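Local coordinates for putative fimbrium tip subunit Fim1C (Bacteroides ovatus, PDB 4EPS), which is probably a component of the fimbrium tip, the end of filamentous cell-surface appendages that mediate adhesion and biofilm formation, at residues S168-F173 with E184-A189; T174-V179 with T265-V270; G301-S306 with H333-S338; K461-S466 with V483-T488. All coordinates share one frame; numbering follows the deposited sequence. Where two conformers were deposited one is given.

Interaction 1 (S168-F173 with E184-A189); sequences STRYIF and ETPYVA
Thr-169 and Ala-189 face each other as a hydrogen-bonded pair of an antiparallel ladder, and their backbones satisfy one another twice over. Thr-169 N donates a hydrogen bond to Ala-189 O at 2.9 Å, in the carbonyl plane, while Ala-189 N returns a bond of 2.8 Å to Thr-169 O. One pair further, Arg-170 and Val-188 form the non-hydrogen-bonded rung, and beyond it Tyr-171 N reaches Tyr-187 O at 2.9 Å. There the ladder opens, and a water takes over: it accepts from Tyr-187 N and from Arg-170 NE and donates to Tyr-171 O at 2.7 Å, so that one molecule satisfies all three. The arginine reaches this water because its chain runs extended from CG to NE, with CG anti to the backbone N (chi1 169°). Its guanidinium meets the water in plane at its edge and lies between Pro-186 CG over one face and Ile-172 CG1 on the other. Its NH1 and NH2 make long, weak ion pairs with Glu-263 and Glu-183. On the aromatic side, the edge of Phe-173 points into the face of Tyr-187 in a T-shaped stack, CE2 of Phe-173 standing 3.5 Å above the centre of the Tyr-187 ring, with the planes at 58°. Tyr-187 OH is hydrogen-bonded to Gly-278 O and Tyr-274 OH, and Thr-169 OG1 to Lys-262 NZ. The pairing is a short antiparallel ladder of the fimbrillin-like β-structure: strand 187-190 lies along one border of the long strand 148-174, whose other border is bonded in parallel to strand 261-267, through Lys-262 and Val-264.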
# COMPACT_ATOMS: atom_id res chain seq x y z
N SER A 168 5.84 -15.31 -12.70
CA SER A 168 6.61 -14.07 -12.56
C SER A 168 5.78 -13.11 -11.73
O SER A 168 4.56 -13.27 -11.63
CB SER A 168 6.98 -13.47 -13.92
OG SER A 168 5.86 -13.13 -14.71
N THR A 169 6.44 -12.15 -11.07
CA THR A 169 5.72 -11.22 -10.20
C THR A 169 6.16 -9.79 -10.43
O THR A 169 7.31 -9.45 -10.19
CB THR A 169 5.93 -11.59 -8.72
OG1 THR A 169 5.55 -12.94 -8.52
CG2 THR A 169 5.11 -10.66 -7.75
N ARG A 170 5.24 -8.95 -10.87
CA ARG A 170 5.55 -7.54 -10.96
C ARG A 170 5.41 -6.95 -9.55
O ARG A 170 4.43 -7.21 -8.86
CB ARG A 170 4.62 -6.82 -11.95
CG ARG A 170 4.75 -5.30 -11.85
CD ARG A 170 3.73 -4.58 -12.65
NE ARG A 170 4.03 -3.15 -12.68
CZ ARG A 170 3.24 -2.25 -13.24
NH1 ARG A 170 2.09 -2.61 -13.79
NH2 ARG A 170 3.58 -0.97 -13.24
N TYR A 171 6.41 -6.18 -9.12
CA TYR A 171 6.34 -5.45 -7.85
C TYR A 171 6.07 -3.99 -8.14
O TYR A 171 6.81 -3.37 -8.90
CB TYR A 171 7.66 -5.56 -7.04
CG TYR A 171 7.81 -6.88 -6.32
CD1 TYR A 171 8.21 -8.03 -7.01
CD2 TYR A 171 7.55 -6.99 -4.96
CE1 TYR A 171 8.31 -9.25 -6.36
CE2 TYR A 171 7.67 -8.21 -4.30
CZ TYR A 171 8.06 -9.34 -5.01
OH TYR A 171 8.18 -10.56 -4.41
N ILE A 172 5.00 -3.46 -7.59
CA ILE A 172 4.75 -2.02 -7.63
C ILE A 172 5.29 -1.53 -6.27
O ILE A 172 4.64 -1.72 -5.24
CB ILE A 172 3.26 -1.68 -7.87
CG1 ILE A 172 2.79 -2.21 -9.27
CG2 ILE A 172 2.99 -0.17 -7.71
CD1 ILE A 172 1.27 -2.50 -9.37
N PHE A 173 6.49 -0.98 -6.27
CA PHE A 173 7.10 -0.49 -5.03
C PHE A 173 6.51 0.84 -4.65
O PHE A 173 6.36 1.73 -5.50
CB PHE A 173 8.62 -0.38 -5.17
CG PHE A 173 9.29 -1.73 -5.30
CD1 PHE A 173 9.10 -2.72 -4.34
CD2 PHE A 173 10.13 -2.00 -6.37
CE1 PHE A 173 9.74 -3.95 -4.45
CE2 PHE A 173 10.81 -3.22 -6.46
CZ PHE A 173 10.61 -4.18 -5.50
N GLU A 184 10.62 3.58 -15.00
CA GLU A 184 10.62 3.63 -16.46
C GLU A 184 9.81 2.49 -17.07
O GLU A 184 9.15 2.69 -18.10
CB GLU A 184 12.06 3.59 -17.00
CG GLU A 184 12.88 4.82 -16.64
CD GLU A 184 12.36 6.15 -17.14
OE1 GLU A 184 12.03 6.26 -18.35
OE2 GLU A 184 12.30 7.10 -16.33
N THR A 185 9.84 1.31 -16.45
CA THR A 185 9.15 0.13 -16.95
C THR A 185 8.78 -0.77 -15.77
O THR A 185 9.39 -0.61 -14.71
CB THR A 185 10.11 -0.58 -17.98
OG1 THR A 185 9.38 -1.47 -18.83
CG2 THR A 185 11.24 -1.34 -17.32
N PRO A 186 7.84 -1.73 -15.91
CA PRO A 186 7.51 -2.58 -14.75
C PRO A 186 8.72 -3.35 -14.20
O PRO A 186 9.61 -3.78 -14.95
CB PRO A 186 6.46 -3.55 -15.31
CG PRO A 186 5.78 -2.77 -16.40
CD PRO A 186 6.94 -2.03 -17.05
N TYR A 187 8.77 -3.44 -12.88
CA TYR A 187 9.79 -4.21 -12.17
C TYR A 187 9.23 -5.60 -12.03
O TYR A 187 8.21 -5.76 -11.38
CB TYR A 187 10.07 -3.58 -10.78
CG TYR A 187 11.10 -4.36 -10.00
CD1 TYR A 187 10.73 -5.47 -9.24
CD2 TYR A 187 12.44 -3.99 -10.03
CE1 TYR A 187 11.68 -6.19 -8.51
CE2 TYR A 187 13.40 -4.72 -9.32
CZ TYR A 187 13.02 -5.81 -8.57
OH TYR A 187 13.96 -6.52 -7.88
N VAL A 188 9.89 -6.62 -12.61
CA VAL A 188 9.33 -7.98 -12.59
C VAL A 188 10.34 -9.00 -12.11
O VAL A 188 11.41 -9.14 -12.69
CB VAL A 188 8.77 -8.40 -13.99
CG1 VAL A 188 8.09 -9.77 -13.93
CG2 VAL A 188 7.79 -7.35 -14.54
N ALA A 189 9.98 -9.74 -11.07
CA ALA A 189 10.77 -10.86 -10.54
C ALA A 189 10.46 -12.07 -11.43
O ALA A 189 9.30 -12.42 -11.59
CB ALA A 189 10.37 -11.14 -9.10
O HOH W 1 6.56 -2.35 -11.44

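Interaction 2 (T174-V179 with T265-V270). With SO4 (sulfate ion), chain F.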
# COMPACT_ATOMS: atom_id res chain seq x y z
N THR A 174 6.12 0.97 -3.36
CA THR A 174 5.48 2.17 -2.86
C THR A 174 6.18 2.71 -1.62
O THR A 174 7.03 2.04 -1.04
CB THR A 174 4.00 1.89 -2.48
OG1 THR A 174 3.97 1.07 -1.31
CG2 THR A 174 3.18 1.28 -3.64
N ASP A 175 5.79 3.91 -1.20
CA ASP A 175 6.20 4.50 0.06
C ASP A 175 5.18 3.97 1.09
O ASP A 175 4.30 3.17 0.72
CB ASP A 175 6.25 6.05 -0.02
CG ASP A 175 4.92 6.78 -0.22
OD1 ASP A 175 3.84 6.10 -0.22
OD2 ASP A 175 4.94 8.02 -0.41
N ALA A 176 5.26 4.44 2.33
CA ALA A 176 4.37 3.99 3.41
C ALA A 176 2.91 4.37 3.18
O ALA A 176 2.02 3.73 3.74
CB ALA A 176 4.84 4.58 4.74
N GLU A 177 2.65 5.35 2.28
CA GLU A 177 1.28 5.80 2.02
C GLU A 177 0.71 5.13 0.76
O GLU A 177 -0.35 5.50 0.27
CB GLU A 177 1.21 7.35 1.92
CG GLU A 177 2.15 8.10 2.87
CD GLU A 177 2.19 7.62 4.31
OE1 GLU A 177 1.15 7.18 4.83
OE2 GLU A 177 3.29 7.68 4.91
N GLY A 178 1.41 4.13 0.25
CA GLY A 178 0.94 3.42 -0.93
C GLY A 178 1.10 4.19 -2.24
O GLY A 178 0.52 3.79 -3.25
N VAL A 179 1.90 5.26 -2.25
CA VAL A 179 2.14 5.99 -3.51
C VAL A 179 3.26 5.26 -4.27
O VAL A 179 4.36 5.10 -3.73
CB VAL A 179 2.48 7.48 -3.24
CG1 VAL A 179 2.84 8.21 -4.55
CG2 VAL A 179 1.34 8.20 -2.51
N THR A 265 1.91 -5.32 -4.63
CA THR A 265 2.41 -4.01 -4.19
C THR A 265 3.26 -4.24 -2.96
O THR A 265 3.02 -5.16 -2.19
CB THR A 265 1.32 -2.96 -3.94
OG1 THR A 265 0.44 -3.41 -2.91
CG2 THR A 265 0.57 -2.56 -5.21
N HIS A 266 4.28 -3.40 -2.78
CA HIS A 266 5.16 -3.59 -1.64
C HIS A 266 5.76 -2.28 -1.18
O HIS A 266 6.37 -1.56 -1.98
CB HIS A 266 6.30 -4.60 -1.99
CG HIS A 266 7.28 -4.80 -0.87
ND1 HIS A 266 6.95 -5.56 0.26
CD2 HIS A 266 8.52 -4.27 -0.69
CE1 HIS A 266 8.00 -5.48 1.08
NE2 HIS A 266 8.97 -4.71 0.56
N HIS A 267 5.65 -2.00 0.11
CA HIS A 267 6.32 -0.83 0.73
C HIS A 267 7.81 -1.12 0.81
O HIS A 267 8.25 -1.90 1.65
CB HIS A 267 5.74 -0.52 2.12
CG HIS A 267 6.45 0.63 2.82
ND1 HIS A 267 6.34 0.80 4.19
CD2 HIS A 267 7.19 1.65 2.31
CE1 HIS A 267 7.06 1.89 4.48
NE2 HIS A 267 7.59 2.43 3.39
N LEU A 268 8.59 -0.52 -0.11
CA LEU A 268 10.03 -0.80 -0.19
C LEU A 268 10.78 -0.04 0.92
O LEU A 268 10.72 1.18 1.00
CB LEU A 268 10.57 -0.43 -1.60
CG LEU A 268 12.05 -0.75 -1.91
CD1 LEU A 268 12.35 -2.28 -1.80
CD2 LEU A 268 12.42 -0.25 -3.32
N GLN A 269 11.51 -0.77 1.76
CA GLN A 269 12.25 -0.14 2.87
C GLN A 269 13.65 -0.67 3.01
O GLN A 269 13.92 -1.83 2.70
CB GLN A 269 11.51 -0.43 4.20
CG GLN A 269 10.11 0.21 4.27
CD GLN A 269 9.50 -0.01 5.61
OE1 GLN A 269 8.99 -1.11 5.94
NE2 GLN A 269 9.59 0.98 6.43
N VAL A 270 14.53 0.16 3.59
CA VAL A 270 15.87 -0.29 3.96
C VAL A 270 15.68 -1.48 4.94
O VAL A 270 14.84 -1.42 5.83
CB VAL A 270 16.67 0.87 4.62
CG1 VAL A 270 17.97 0.35 5.26
CG2 VAL A 270 16.93 2.01 3.62
S SO4 F . 8.56 5.87 4.00
O1 SO4 F . 8.90 4.66 4.73
O2 SO4 F . 7.71 6.68 4.86
O3 SO4 F . 9.79 6.59 3.72
O4 SO4 F . 7.83 5.60 2.81
O HOH W 2 9.60 3.49 0.35
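The imidazole of His-267 is sandwiched: Ala-176 N stands over one face, 3.2 Å above the plane and displaced toward the rim, and Gln-269 CG lies over the centre of the other. At the ring edge, in plane, is O1 of a sulfate ion, probably from the crystallisation liquor, bonded to His-267 NE2 at 2.9 Å; a weak second bond runs from NE2 to O4. Ala-176 N also donates a hydrogen bond to O4, at 2.9 Å. Ser-282 and Asn-284 of the second subunit also bind this sulfate, and His-267 ND1 is bonded to His-267 ND1 of that subunit, which places the ion between the two subunits. A leucine in place of His-267 would probably leave sulfate O1 without its imidazole donor and remove the His-267 to His-267 bond between subunits. Thr-174, the last residue of strand 148-174, pairs in parallel with His-267: Thr-174 N bonds to His-266 O at 2.9 Å, and Leu-268 N to Thr-174 O at 3.1 Å. A type I turn from Asp-175 to Gly-178 follows, overlaid by an Asx turn in which Asp-175 OD1 accepts from Glu-177 N; Val-179 N reaches the same oxygen from the opposite face.

Interaction 3 (G301-S306 with H333-S338); sequences GNPMPS and HGLVMS
Gly-301 N donates to His-333 O at 2.9 Å, the hydrogen bond that joins the two segments. The N-H...O angle is a straight 165°, yet the donor stands 53° out of the carbonyl plane, so the amide meets the oxygen from above. Beside it, Gly-334 CA makes a CA-H...O contact of 3.3 Å with Gly-301 O. Both glycines have backbone angles at which a side chain would be jammed against the preceding carbonyl, and the two segments come close here, with CA of Gly-301 only 4.8 Å from CA of Gly-334. The apolar part of the contact is one meeting of side chains: CD2 of Leu-335 lies 3.9 Å from CB of Pro-303, the two sliding past each other in opposite directions. Leu-335 gets there with CG anti to its carbonyl carbon (chi1 -59°); CD1 carries on the extended line of the chain, and CD2 is turned to the proline. In the next shell, Asn-302 OD1 accepts from Met-304 N at 3.0 Å, in the carbonyl plane, an Asx turn that leads past Pro-303 to selenomethionine Met-304 at the N-cap of helix 305-308. Across from it His-333 and Gly-334 together face Phe-510, a classic beta bulge, and the His-333 imidazole is bonded through ND1 to the C-terminal OXT of Phe-510 and through NE2 to Glu-183 OE1. Leu-335 also packs on Trp-299 and Phe-507, and Pro-303 on Leu-324 of helix 323-327. The contact sits where strand 293-300 leaves the antiparallel sheet for helix 305-308, beside strand 334-338, which lies between strands 293-300 and 502-509.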
# COMPACT_ATOMS: atom_id res chain seq x y z
N GLY A 301 15.38 4.62 -3.45
CA GLY A 301 15.28 5.81 -4.28
C GLY A 301 15.99 5.61 -5.60
O GLY A 301 16.50 4.52 -5.88
N ASN A 302 16.03 6.66 -6.42
CA ASN A 302 16.69 6.58 -7.72
C ASN A 302 18.18 6.90 -7.46
O ASN A 302 18.46 8.04 -7.07
CB ASN A 302 16.03 7.56 -8.72
CG ASN A 302 16.60 7.50 -10.12
OD1 ASN A 302 17.77 7.21 -10.31
ND2 ASN A 302 15.79 7.84 -11.13
N PRO A 303 19.13 5.96 -7.69
CA PRO A 303 20.54 6.24 -7.35
C PRO A 303 21.38 6.81 -8.49
O PRO A 303 22.61 6.86 -8.38
CB PRO A 303 21.07 4.88 -6.94
CG PRO A 303 20.31 3.92 -7.86
CD PRO A 303 18.96 4.56 -8.14
N MSE A 304 20.73 7.19 -9.61
CA MSE A 304 21.48 7.75 -10.73
C MSE A 304 22.05 9.11 -10.35
O MSE A 304 21.33 9.95 -9.80
CB MSE A 304 20.62 7.82 -11.99
CG MSE A 304 20.50 6.49 -12.65
SE MSE A 304 18.89 6.35 -13.68
CE MSE A 304 18.88 4.46 -13.90
N PRO A 305 23.37 9.33 -10.59
CA PRO A 305 23.96 10.61 -10.17
C PRO A 305 23.36 11.84 -10.89
O PRO A 305 23.25 12.91 -10.28
CB PRO A 305 25.46 10.44 -10.47
CG PRO A 305 25.55 9.37 -11.47
CD PRO A 305 24.38 8.45 -11.22
N SER A 306 22.92 11.69 -12.15
CA SER A 306 22.32 12.83 -12.87
C SER A 306 20.93 13.18 -12.30
O SER A 306 20.40 14.26 -12.58
CB SER A 306 22.24 12.56 -14.37
OG SER A 306 21.41 11.45 -14.68
N HIS A 333 14.99 2.07 -8.29
CA HIS A 333 14.29 1.73 -7.04
C HIS A 333 15.18 1.77 -5.81
O HIS A 333 14.71 2.11 -4.72
CB HIS A 333 13.64 0.34 -7.16
CG HIS A 333 12.77 0.22 -8.37
ND1 HIS A 333 13.24 -0.36 -9.54
CD2 HIS A 333 11.51 0.66 -8.56
CE1 HIS A 333 12.24 -0.27 -10.40
NE2 HIS A 333 11.18 0.34 -9.86
N GLY A 334 16.45 1.41 -5.96
CA GLY A 334 17.32 1.46 -4.80
C GLY A 334 18.59 0.67 -4.95
O GLY A 334 19.00 0.31 -6.06
N LEU A 335 19.24 0.43 -3.80
CA LEU A 335 20.50 -0.29 -3.75
C LEU A 335 20.35 -1.47 -2.80
O LEU A 335 19.64 -1.37 -1.79
CB LEU A 335 21.64 0.65 -3.24
CG LEU A 335 21.92 1.92 -4.06
CD1 LEU A 335 22.98 2.79 -3.37
CD2 LEU A 335 22.42 1.57 -5.47
N VAL A 336 21.11 -2.51 -3.06
CA VAL A 336 21.17 -3.72 -2.25
C VAL A 336 22.62 -3.96 -1.86
O VAL A 336 23.50 -3.88 -2.71
CB VAL A 336 20.61 -4.95 -3.05
CG1 VAL A 336 20.98 -6.29 -2.39
CG2 VAL A 336 19.09 -4.85 -3.23
N MSE A 337 22.84 -4.34 -0.60
CA MSE A 337 24.17 -4.76 -0.16
C MSE A 337 24.21 -6.29 -0.08
O MSE A 337 23.30 -6.90 0.49
CB MSE A 337 24.53 -4.15 1.20
CG MSE A 337 25.98 -4.47 1.59
SE MSE A 337 26.41 -3.68 3.31
CE MSE A 337 25.21 -4.74 4.37
N SER A 338 25.29 -6.87 -0.56
CA SER A 338 25.51 -8.31 -0.58
C SER A 338 25.55 -8.93 0.80
O SER A 338 26.11 -8.32 1.71
CB SER A 338 26.87 -8.59 -1.26
OG SER A 338 27.97 -8.11 -0.47

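Interaction 4 (K461-S466 with V483-T488); sequences KTMDIS and VTYSKT
Ile-465 and Tyr-485 cross at an oblique angle, CG1 of the isoleucine lying 3.9 Å from CB of the tyrosine. The isoleucine's longer branch, with CG1 anti to its backbone N (chi1 -161°), carries on past the tyrosine to the turn that follows: CD1 ends 3.5 Å from Ser-486 O and 3.9 Å from CG of Lys-487. Near its phenol end the same tyrosine is met by selenomethionine Met-463, whose extended chain comes in at about a right angle and sets CE 3.7 Å from CE2 and 3.5 Å from OH of Tyr-485. Ile-465 O lies at the edge of the tyrosine ring, near its plane. Tyr-485 OH is hydrogen-bonded to Leu-437 O. The fold places a turn-bearing loop, between helix 446-458 and strand 469-474, against the end of strand 479-485 in a three-stranded antiparallel sheet. Two turns frame the contact: in the Asx turn Asp-464 OD1 accepts both Ser-466 N and Ser-466 OG, from the same face of its carboxylate, and in an ST turn Ser-486 OG accepts from Thr-488 N at 3.1 Å. An alanine in place of Ile-465 would lack CG1 and CD1 and is likely to open a gap beside Tyr-485 CB and the backbone of Ser-486. No direct hydrogen bond joins the segments, but a water lies 2.7 Å from Ile-465 O, to which it can donate, and accepts from Tyr-485 N. Leu-440 packs against both Met-463 and Tyr-485.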
# COMPACT_ATOMS: atom_id res chain seq x y z
N LYS A 461 27.37 -13.89 8.95
CA LYS A 461 28.23 -12.71 9.06
C LYS A 461 27.45 -11.40 9.06
O LYS A 461 26.54 -11.22 8.26
CB LYS A 461 29.23 -12.68 7.89
CG LYS A 461 30.20 -13.85 7.86
CD LYS A 461 30.79 -14.05 6.48
CE LYS A 461 32.15 -14.70 6.53
NZ LYS A 461 32.83 -14.63 5.21
N THR A 462 27.83 -10.49 9.94
CA THR A 462 27.22 -9.17 9.98
C THR A 462 28.29 -8.20 9.50
O THR A 462 29.43 -8.60 9.22
CB THR A 462 26.70 -8.80 11.39
OG1 THR A 462 27.79 -8.83 12.31
CG2 THR A 462 25.52 -9.68 11.86
N MSE A 463 27.92 -6.94 9.39
CA MSE A 463 28.84 -5.90 9.01
C MSE A 463 29.48 -5.38 10.30
O MSE A 463 28.80 -4.75 11.11
CB MSE A 463 28.06 -4.83 8.24
CG MSE A 463 28.92 -3.93 7.47
SE MSE A 463 27.80 -2.69 6.49
CE MSE A 463 29.32 -1.68 5.85
N ASP A 464 30.76 -5.75 10.57
CA ASP A 464 31.44 -5.32 11.80
C ASP A 464 31.65 -3.79 11.73
O ASP A 464 32.32 -3.29 10.81
CB ASP A 464 32.75 -6.10 11.98
CG ASP A 464 33.60 -5.76 13.20
OD1 ASP A 464 33.19 -4.90 14.01
OD2 ASP A 464 34.70 -6.36 13.33
N ILE A 465 31.05 -3.07 12.68
CA ILE A 465 31.13 -1.60 12.76
C ILE A 465 32.59 -1.12 12.96
O ILE A 465 32.87 0.03 12.64
CB ILE A 465 30.20 -1.05 13.88
CG1 ILE A 465 29.88 0.44 13.69
CG2 ILE A 465 30.73 -1.40 15.32
CD1 ILE A 465 28.84 1.08 14.69
N SER A 466 33.49 -1.98 13.50
CA SER A 466 34.90 -1.61 13.76
C SER A 466 35.82 -1.98 12.58
O SER A 466 37.02 -1.70 12.64
CB SER A 466 35.39 -2.30 15.04
OG SER A 466 35.37 -3.71 14.90
N VAL A 483 36.48 3.13 4.09
CA VAL A 483 35.45 3.65 4.95
C VAL A 483 35.47 2.95 6.30
O VAL A 483 35.58 1.73 6.39
CB VAL A 483 34.04 3.56 4.26
CG1 VAL A 483 32.91 3.98 5.21
CG2 VAL A 483 34.02 4.44 3.01
N THR A 484 35.33 3.76 7.35
CA THR A 484 35.23 3.31 8.73
C THR A 484 33.97 3.90 9.31
O THR A 484 33.41 4.84 8.74
CB THR A 484 36.48 3.70 9.54
OG1 THR A 484 36.69 5.12 9.42
CG2 THR A 484 37.72 2.90 9.11
N TYR A 485 33.53 3.37 10.44
CA TYR A 485 32.29 3.81 11.05
C TYR A 485 32.42 4.03 12.54
O TYR A 485 33.12 3.29 13.21
CB TYR A 485 31.22 2.72 10.85
CG TYR A 485 30.87 2.45 9.40
CD1 TYR A 485 29.99 3.29 8.72
CD2 TYR A 485 31.44 1.38 8.71
CE1 TYR A 485 29.69 3.07 7.36
CE2 TYR A 485 31.13 1.14 7.37
CZ TYR A 485 30.27 2.00 6.70
OH TYR A 485 29.99 1.75 5.37
N SER A 486 31.63 4.96 13.03
CA SER A 486 31.33 5.11 14.44
C SER A 486 29.85 4.69 14.58
O SER A 486 29.23 4.32 13.57
CB SER A 486 31.56 6.54 14.90
OG SER A 486 30.57 7.36 14.31
N LYS A 487 29.25 4.84 15.78
CA LYS A 487 27.84 4.53 15.96
C LYS A 487 26.96 5.63 15.37
O LYS A 487 25.74 5.45 15.28
CB LYS A 487 27.52 4.31 17.44
CG LYS A 487 28.08 2.99 17.96
CD LYS A 487 27.76 2.77 19.43
CE LYS A 487 28.35 1.47 19.93
NZ LYS A 487 28.21 1.33 21.40
N THR A 488 27.54 6.75 14.91
CA THR A 488 26.75 7.86 14.38
C THR A 488 27.11 8.28 12.95
O THR A 488 26.37 9.08 12.37
CB THR A 488 26.85 9.11 15.32
OG1 THR A 488 28.21 9.55 15.37
CG2 THR A 488 26.36 8.82 16.74
O HOH W 3 35.01 1.07 11.36

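In the fold
From the N terminus, interaction 1 closes a short loop when the chain leaving strand 148-174 returns as strand 187-190. Interaction 2 begins directly after the first segment of interaction 1 and closes only at 265-270, so the two cross; Ile-172 O and His-266 N, 3.0 Å apart, link them. Interaction 3 follows in series, closing the mostly irregular excursion, with helix 323-327, between strands 293-300 and 334-338. Its His-333 packs on Phe-173, Tyr-187 and Leu-268, bringing the start of strand 334-338 against strands 148-174 and 187-190. Interaction 4 closes the hairpin of strands 469-474 and 479-485 against the loop after helix 446-458, and touches interaction 3 through the selenium atoms of Met-337 and Met-463.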